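Local coordinates for protein molybdopterin adenylyltransferase (Helicobacter pylori, PDB 4XCW) that probably transfers the adenylyl group of ATP to molybdopterin, a step in the biosynthesis of the molybdenum cofactor, at residues Met3-Ile8 / Leu39-Phe44; Glu32-Tyr37 / Glu143-Val148. One frame throughout, in Å; residues are numbered along the deposited sequence.

Interaction 1 (Met3-Ile8 / Leu39-Phe44); sequences MQTIHI and LNPLEF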
loop_
_atom_site.group_PDB
_atom_site.type_symbol
_atom_site.label_atom_id
_atom_site.label_comp_id
_atom_site.label_asym_id
_atom_site.label_seq_id
_atom_site.Cartn_x
_atom_site.Cartn_y
_atom_site.Cartn_z
ATOM N N MET B 3 33.570 15.874 -5.203
ATOM C CA MET B 3 32.272 15.306 -4.871
ATOM C C MET B 3 31.523 16.220 -3.920
ATOM O O MET B 3 32.117 16.824 -3.027
ATOM C CB MET B 3 32.421 13.921 -4.248
ATOM C CG MET B 3 32.829 12.837 -5.219
ATOM S SD MET B 3 32.972 11.261 -4.365
ATOM C CE MET B 3 34.276 11.651 -3.202
ATOM N N GLN B 4 30.214 16.322 -4.112
ATOM C CA GLN B 4 29.394 17.119 -3.215
ATOM C C GLN B 4 29.292 16.464 -1.850
ATOM O O GLN B 4 29.257 15.238 -1.736
ATOM C CB GLN B 4 27.998 17.323 -3.795
ATOM C CG GLN B 4 27.924 18.407 -4.845
ATOM C CD GLN B 4 26.544 18.521 -5.454
ATOM O OE1 GLN B 4 25.931 17.521 -5.828
ATOM N NE2 GLN B 4 26.040 19.746 -5.546
ATOM N N THR B 5 29.254 17.290 -0.812
ATOM C CA THR B 5 28.970 16.801 0.526
ATOM C C THR B 5 27.515 16.380 0.619
ATOM O O THR B 5 26.613 17.114 0.204
ATOM C CB THR B 5 29.264 17.863 1.592
ATOM O OG1 THR B 5 30.630 18.277 1.481
ATOM C CG2 THR B 5 29.015 17.300 2.987
ATOM N N ILE B 6 27.287 15.186 1.146
ATOM C CA ILE B 6 25.927 14.714 1.357
ATOM C C ILE B 6 25.578 14.912 2.820
ATOM O O ILE B 6 26.285 14.430 3.707
ATOM C CB ILE B 6 25.756 13.238 0.963
ATOM C CG1 ILE B 6 26.184 13.027 -0.493
ATOM C CG2 ILE B 6 24.306 12.788 1.169
ATOM C CD1 ILE B 6 25.381 13.834 -1.497
ATOM N N HIS B 7 24.506 15.653 3.069
ATOM C CA HIS B 7 24.023 15.849 4.425
ATOM C C HIS B 7 22.942 14.828 4.738
ATOM O O HIS B 7 21.992 14.650 3.971
ATOM C CB HIS B 7 23.512 17.277 4.611
ATOM C CG HIS B 7 24.603 18.296 4.613
ATOM N ND1 HIS B 7 25.244 18.699 5.767
ATOM C CD2 HIS B 7 25.192 18.977 3.602
ATOM C CE1 HIS B 7 26.166 19.591 5.467
ATOM N NE2 HIS B 7 26.155 19.778 4.158
ATOM N N ILE B 8 23.116 14.131 5.855
ATOM C CA ILE B 8 22.231 13.031 6.212
ATOM C C ILE B 8 21.675 13.200 7.617
ATOM O O ILE B 8 22.430 13.330 8.579
ATOM C CB ILE B 8 22.959 11.678 6.121
ATOM C CG1 ILE B 8 23.409 11.426 4.683
ATOM C CG2 ILE B 8 22.050 10.546 6.584
ATOM C CD1 ILE B 8 24.086 10.091 4.484
ATOM N N LEU B 39 30.731 7.405 -1.321
ATOM C CA LEU B 39 32.094 7.895 -1.456
ATOM C C LEU B 39 32.189 9.368 -1.069
ATOM O O LEU B 39 33.272 9.868 -0.764
ATOM C CB LEU B 39 32.592 7.689 -2.888
ATOM C CG LEU B 39 32.639 6.233 -3.360
ATOM C CD1 LEU B 39 32.927 6.157 -4.850
ATOM C CD2 LEU B 39 33.689 5.461 -2.579
ATOM N N ASN B 40 31.050 10.054 -1.082
ATOM C CA ASN B 40 31.004 11.480 -0.761
ATOM C C ASN B 40 31.511 11.781 0.637
ATOM O O ASN B 40 31.397 10.943 1.528
ATOM C CB ASN B 40 29.572 12.016 -0.870
ATOM C CG ASN B 40 28.933 11.716 -2.205
ATOM O OD1 ASN B 40 28.564 10.578 -2.481
ATOM N ND2 ASN B 40 28.789 12.743 -3.040
ATOM N N PRO B 41 32.068 12.984 0.835
ATOM C CA PRO B 41 32.184 13.463 2.212
ATOM C C PRO B 41 30.794 13.529 2.834
ATOM O O PRO B 41 29.859 14.053 2.220
ATOM C CB PRO B 41 32.811 14.855 2.064
ATOM C CG PRO B 41 32.678 15.207 0.610
ATOM C CD PRO B 41 32.666 13.915 -0.136
ATOM N N LEU B 42 30.648 12.978 4.032
ATOM C CA LEU B 42 29.342 12.910 4.662
ATOM C C LEU B 42 29.291 13.758 5.923
ATOM O O LEU B 42 30.260 13.827 6.681
ATOM C CB LEU B 42 28.987 11.461 4.993
ATOM C CG LEU B 42 29.017 10.480 3.823
ATOM C CD1 LEU B 42 28.685 9.072 4.296
ATOM C CD2 LEU B 42 28.057 10.928 2.739
ATOM N N GLU B 43 28.157 14.411 6.136
ATOM C CA GLU B 43 27.908 15.104 7.390
ATOM C C GLU B 43 26.604 14.590 7.968
ATOM O O GLU B 43 25.551 14.686 7.337
ATOM C CB GLU B 43 27.868 16.624 7.195
ATOM C CG GLU B 43 29.192 17.210 6.722
ATOM C CD GLU B 43 29.310 18.705 6.968
ATOM O OE1 GLU B 43 28.446 19.265 7.677
ATOM O OE2 GLU B 43 30.271 19.317 6.452
ATOM N N PHE B 44 26.686 14.019 9.166
ATOM C CA PHE B 44 25.527 13.430 9.809
ATOM C C PHE B 44 24.901 14.366 10.835
ATOM O O PHE B 44 25.598 14.972 11.649
ATOM C CB PHE B 44 25.905 12.107 10.475
ATOM C CG PHE B 44 26.156 10.989 9.501
ATOM C CD1 PHE B 44 25.097 10.298 8.939
ATOM C CD2 PHE B 44 27.446 10.623 9.157
ATOM C CE1 PHE B 44 25.322 9.266 8.045
ATOM C CE2 PHE B 44 27.674 9.590 8.266
ATOM C CZ PHE B 44 26.609 8.913 7.710
#

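Interaction 2 (Glu32-Tyr37 / Glu143-Val148); sequences EVLSEY and ECLEAV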
loop_
_atom_site.group_PDB
_atom_site.type_symbol
_atom_site.label_atom_id
_atom_site.label_comp_id
_atom_site.label_asym_id
_atom_site.label_seq_id
_atom_site.Cartn_x
_atom_site.Cartn_y
_atom_site.Cartn_z
ATOM N N GLU B 32 27.341 3.773 10.142
ATOM C CA GLU B 32 28.302 2.802 9.621
ATOM C C GLU B 32 27.945 2.369 8.203
ATOM O O GLU B 32 28.788 2.382 7.312
ATOM C CB GLU B 32 28.381 1.569 10.523
ATOM C CG GLU B 32 29.194 1.756 11.790
ATOM C CD GLU B 32 29.306 0.475 12.593
ATOM O OE1 GLU B 32 28.724 -0.547 12.166
ATOM O OE2 GLU B 32 29.978 0.488 13.647
ATOM N N VAL B 33 26.690 1.984 8.006
ATOM C CA VAL B 33 26.233 1.494 6.711
ATOM C C VAL B 33 26.298 2.560 5.624
ATOM O O VAL B 33 26.814 2.321 4.531
ATOM C CB VAL B 33 24.790 0.962 6.794
ATOM C CG1 VAL B 33 24.269 0.627 5.408
ATOM C CG2 VAL B 33 24.732 -0.261 7.689
ATOM N N LEU B 34 25.765 3.738 5.922
ATOM C CA LEU B 34 25.749 4.804 4.934
ATOM C C LEU B 34 27.169 5.265 4.607
ATOM O O LEU B 34 27.457 5.645 3.470
ATOM C CB LEU B 34 24.880 5.963 5.423
ATOM C CG LEU B 34 23.394 5.591 5.436
ATOM C CD1 LEU B 34 22.545 6.695 6.044
ATOM C CD2 LEU B 34 22.905 5.246 4.026
ATOM N N SER B 35 28.060 5.199 5.595
ATOM C CA SER B 35 29.459 5.570 5.378
ATOM C C SER B 35 30.157 4.615 4.416
ATOM O O SER B 35 31.055 5.019 3.682
ATOM C CB SER B 35 30.223 5.610 6.703
ATOM O OG SER B 35 29.803 6.702 7.501
ATOM N N GLU B 36 29.750 3.351 4.429
ATOM C CA GLU B 36 30.337 2.347 3.547
ATOM C C GLU B 36 29.735 2.398 2.143
ATOM O O GLU B 36 30.376 1.997 1.170
ATOM C CB GLU B 36 30.153 0.947 4.135
ATOM C CG GLU B 36 30.882 0.715 5.450
ATOM C CD GLU B 36 30.505 -0.606 6.096
ATOM O OE1 GLU B 36 29.650 -1.319 5.526
ATOM O OE2 GLU B 36 31.062 -0.932 7.168
ATOM N N TYR B 37 28.506 2.894 2.050
ATOM C CA TYR B 37 27.768 2.926 0.789
ATOM C C TYR B 37 28.123 4.118 -0.095
ATOM O O TYR B 37 27.994 4.048 -1.319
ATOM C CB TYR B 37 26.262 2.944 1.056
ATOM C CG TYR B 37 25.668 1.607 1.444
ATOM C CD1 TYR B 37 26.472 0.489 1.653
ATOM C CD2 TYR B 37 24.292 1.465 1.600
ATOM C CE1 TYR B 37 25.917 -0.730 2.009
ATOM C CE2 TYR B 37 23.733 0.255 1.953
ATOM C CZ TYR B 37 24.542 -0.838 2.158
ATOM O OH TYR B 37 23.967 -2.043 2.510
ATOM N N GLU B 143 19.865 -4.884 6.804
ATOM C CA GLU B 143 19.107 -5.590 5.777
ATOM C C GLU B 143 18.172 -4.645 5.036
ATOM O O GLU B 143 18.017 -4.739 3.820
ATOM C CB GLU B 143 18.320 -6.744 6.396
ATOM C CG GLU B 143 19.212 -7.844 6.948
ATOM C CD GLU B 143 18.525 -8.692 7.993
ATOM O OE1 GLU B 143 17.586 -8.198 8.651
ATOM O OE2 GLU B 143 18.926 -9.857 8.162
ATOM N N CYS B 144 17.555 -3.732 5.776
ATOM C CA CYS B 144 16.646 -2.760 5.189
ATOM C C CYS B 144 17.370 -1.811 4.234
ATOM O O CYS B 144 16.937 -1.614 3.099
ATOM C CB CYS B 144 15.945 -1.974 6.295
ATOM S SG CYS B 144 14.775 -0.742 5.710
ATOM N N LEU B 145 18.483 -1.241 4.688
ATOM C CA LEU B 145 19.240 -0.300 3.865
ATOM C C LEU B 145 19.816 -0.997 2.632
ATOM O O LEU B 145 19.843 -0.426 1.544
ATOM C CB LEU B 145 20.356 0.355 4.685
ATOM C CG LEU B 145 19.901 1.495 5.596
ATOM C CD1 LEU B 145 21.011 1.921 6.540
ATOM C CD2 LEU B 145 19.407 2.675 4.765
ATOM N N GLU B 146 20.268 -2.236 2.799
ATOM C CA GLU B 146 20.794 -2.990 1.664
ATOM C C GLU B 146 19.722 -3.143 0.584
ATOM O O GLU B 146 20.012 -3.084 -0.613
ATOM C CB GLU B 146 21.305 -4.363 2.113
ATOM C CG GLU B 146 21.912 -5.185 0.985
ATOM C CD GLU B 146 22.608 -6.437 1.479
ATOM O OE1 GLU B 146 22.767 -6.588 2.709
ATOM O OE2 GLU B 146 22.993 -7.275 0.636
ATOM N N ALA B 147 18.479 -3.303 1.018
ATOM C CA ALA B 147 17.372 -3.509 0.099
ATOM C C ALA B 147 16.942 -2.229 -0.608
ATOM O O ALA B 147 16.651 -2.256 -1.803
ATOM C CB ALA B 147 16.188 -4.107 0.835
ATOM N N VAL B 148 16.885 -1.118 0.124
ATOM C CA VAL B 148 16.296 0.102 -0.436
ATOM C C VAL B 148 17.313 1.081 -1.009
ATOM O O VAL B 148 16.964 1.887 -1.870
ATOM C CB VAL B 148 15.440 0.871 0.604
ATOM C CG1 VAL B 148 14.332 -0.020 1.149
ATOM C CG2 VAL B 148 16.302 1.432 1.726
#

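Interaction 1 (Met3-Ile8 / Leu39-Phe44)
Ile6-Ile8 and Leu42-Phe44 run as neighbouring parallel strands, their axes 4.8 Å apart and 20° from parallel, with Ile6 opposite Leu42, His7 opposite Glu43 and Ile8 opposite Phe44. Three backbone hydrogen bonds alternate between them: Ile6 N to Pro41 O, Glu43 N to Ile6 O, and Ile8 N to Glu43 O. Ahead of the strands a side chain continues the pairing, for Asn40 ND2 donates to Gln4 O over 2.9 Å, the donor lying in the carbonyl plane and Gln4 O close to the Asn40 amide plane. With Tyr163 O and Gln165 N as further partners of ND2 and OD1, the amide's rotation is well determined. Ile6 CG1 lies 3.5 Å from Asn40 CG. Ile6 and Leu42 share one face, where Ile6 CB meets Leu42 CD2 at 3.7 Å. On that face Ile8 lies alongside Phe44, Ile8 CB being 3.8 Å from Phe44 CD1. His7 and Glu43 share the other face, pointing the same way; His7 CE1 comes to 3.2 Å from Glu43 OE1, a close contact and not a hydrogen bond, with ring and carboxylate planes 66° apart, while His7 ND1 is hydrogen-bonded to His45 NE2. At the start, the bend of Met3 at chi3 (-62°) brings CE to 3.2 Å from Leu39 O. The pairing thus joins first and last strands of a beta-alpha-beta unit, with an apolar face turned to helix 25-37 and a polar face where the carboxylate might stabilise positive charge on the His7-His45 pair.

Interaction 2 (Glu32-Tyr37 / Glu143-Val148)
Val33, Tyr37 and Leu145 form the centre of a buried, mainly apolar helix-helix contact between the C-terminal parts of helices 25-37 and 138-148. The short segments run 32° from parallel with axes 10.8 Å apart, and no hydrogen bond crosses between them. At that spacing side chains alone meet across the gap, except where the Tyr37 ring reaches the Leu145-Glu146 backbone. Leu145 reaches over to Val33, where its CD1 lies 3.7 Å from Val33 CG1, the two side chains crossing at a slant; a looser approach of 4.4 Å joins Leu145 CD2 to Leu34 CD2. Because Val33 holds CG1 anti to the backbone N (chi1 173°), this one methyl serves two neighbours: it touches Leu145 and also sits 3.5 Å above the Tyr37 ring plane, offset toward the rim, within its own helix. In the alpha/beta fold of the molybdopterin-binding domain, helix 25-37 connects the parallel strands 6-13 and 42-49, whereas helix 138-148 follows strand 129-134 of the same sheet. Leu145 also touches Leu134 on that strand, and Leu34 packs on Phe44 of strand 42-49, so both helices rest against the sheet as well as each other. Tyr37 presents the edge of its ring to the backbone of Leu145 and Glu146, with Leu145 O 4.0 Å from CE2 and near the ring plane. Its hydroxyl projects beyond this edge, OH standing 3.4 Å from Glu146 CA and 3.6 Å from Glu146 CB. The Glu146 carboxylate plane is turned 82° from the ring, and Phe149, just past the segment, also meets the Tyr37 ring.

How the interactions relate
The centres of interactions 1 and 2 lie about 15 Å apart, and helix 25-37 connects them. Along the chain their segments alternate: strand 6-13 comes first, then helix 25-37, strand 42-49 and finally helix 138-148. Interaction 1 closes the unit to which helix 25-37 belongs, while interaction 2 attaches that helix to one more than a hundred residues later. The two contacts touch directly: Ile8 CG2 lies 3.9 Å from Leu34 CD1, and Leu42 CD1 is 3.7 Å from Ser35 CA. Continuous packing thus runs from strand 42-49, outermost in the sheet of this chain, through helix 25-37, to helix 138-148, uniting early and late parts of the domain.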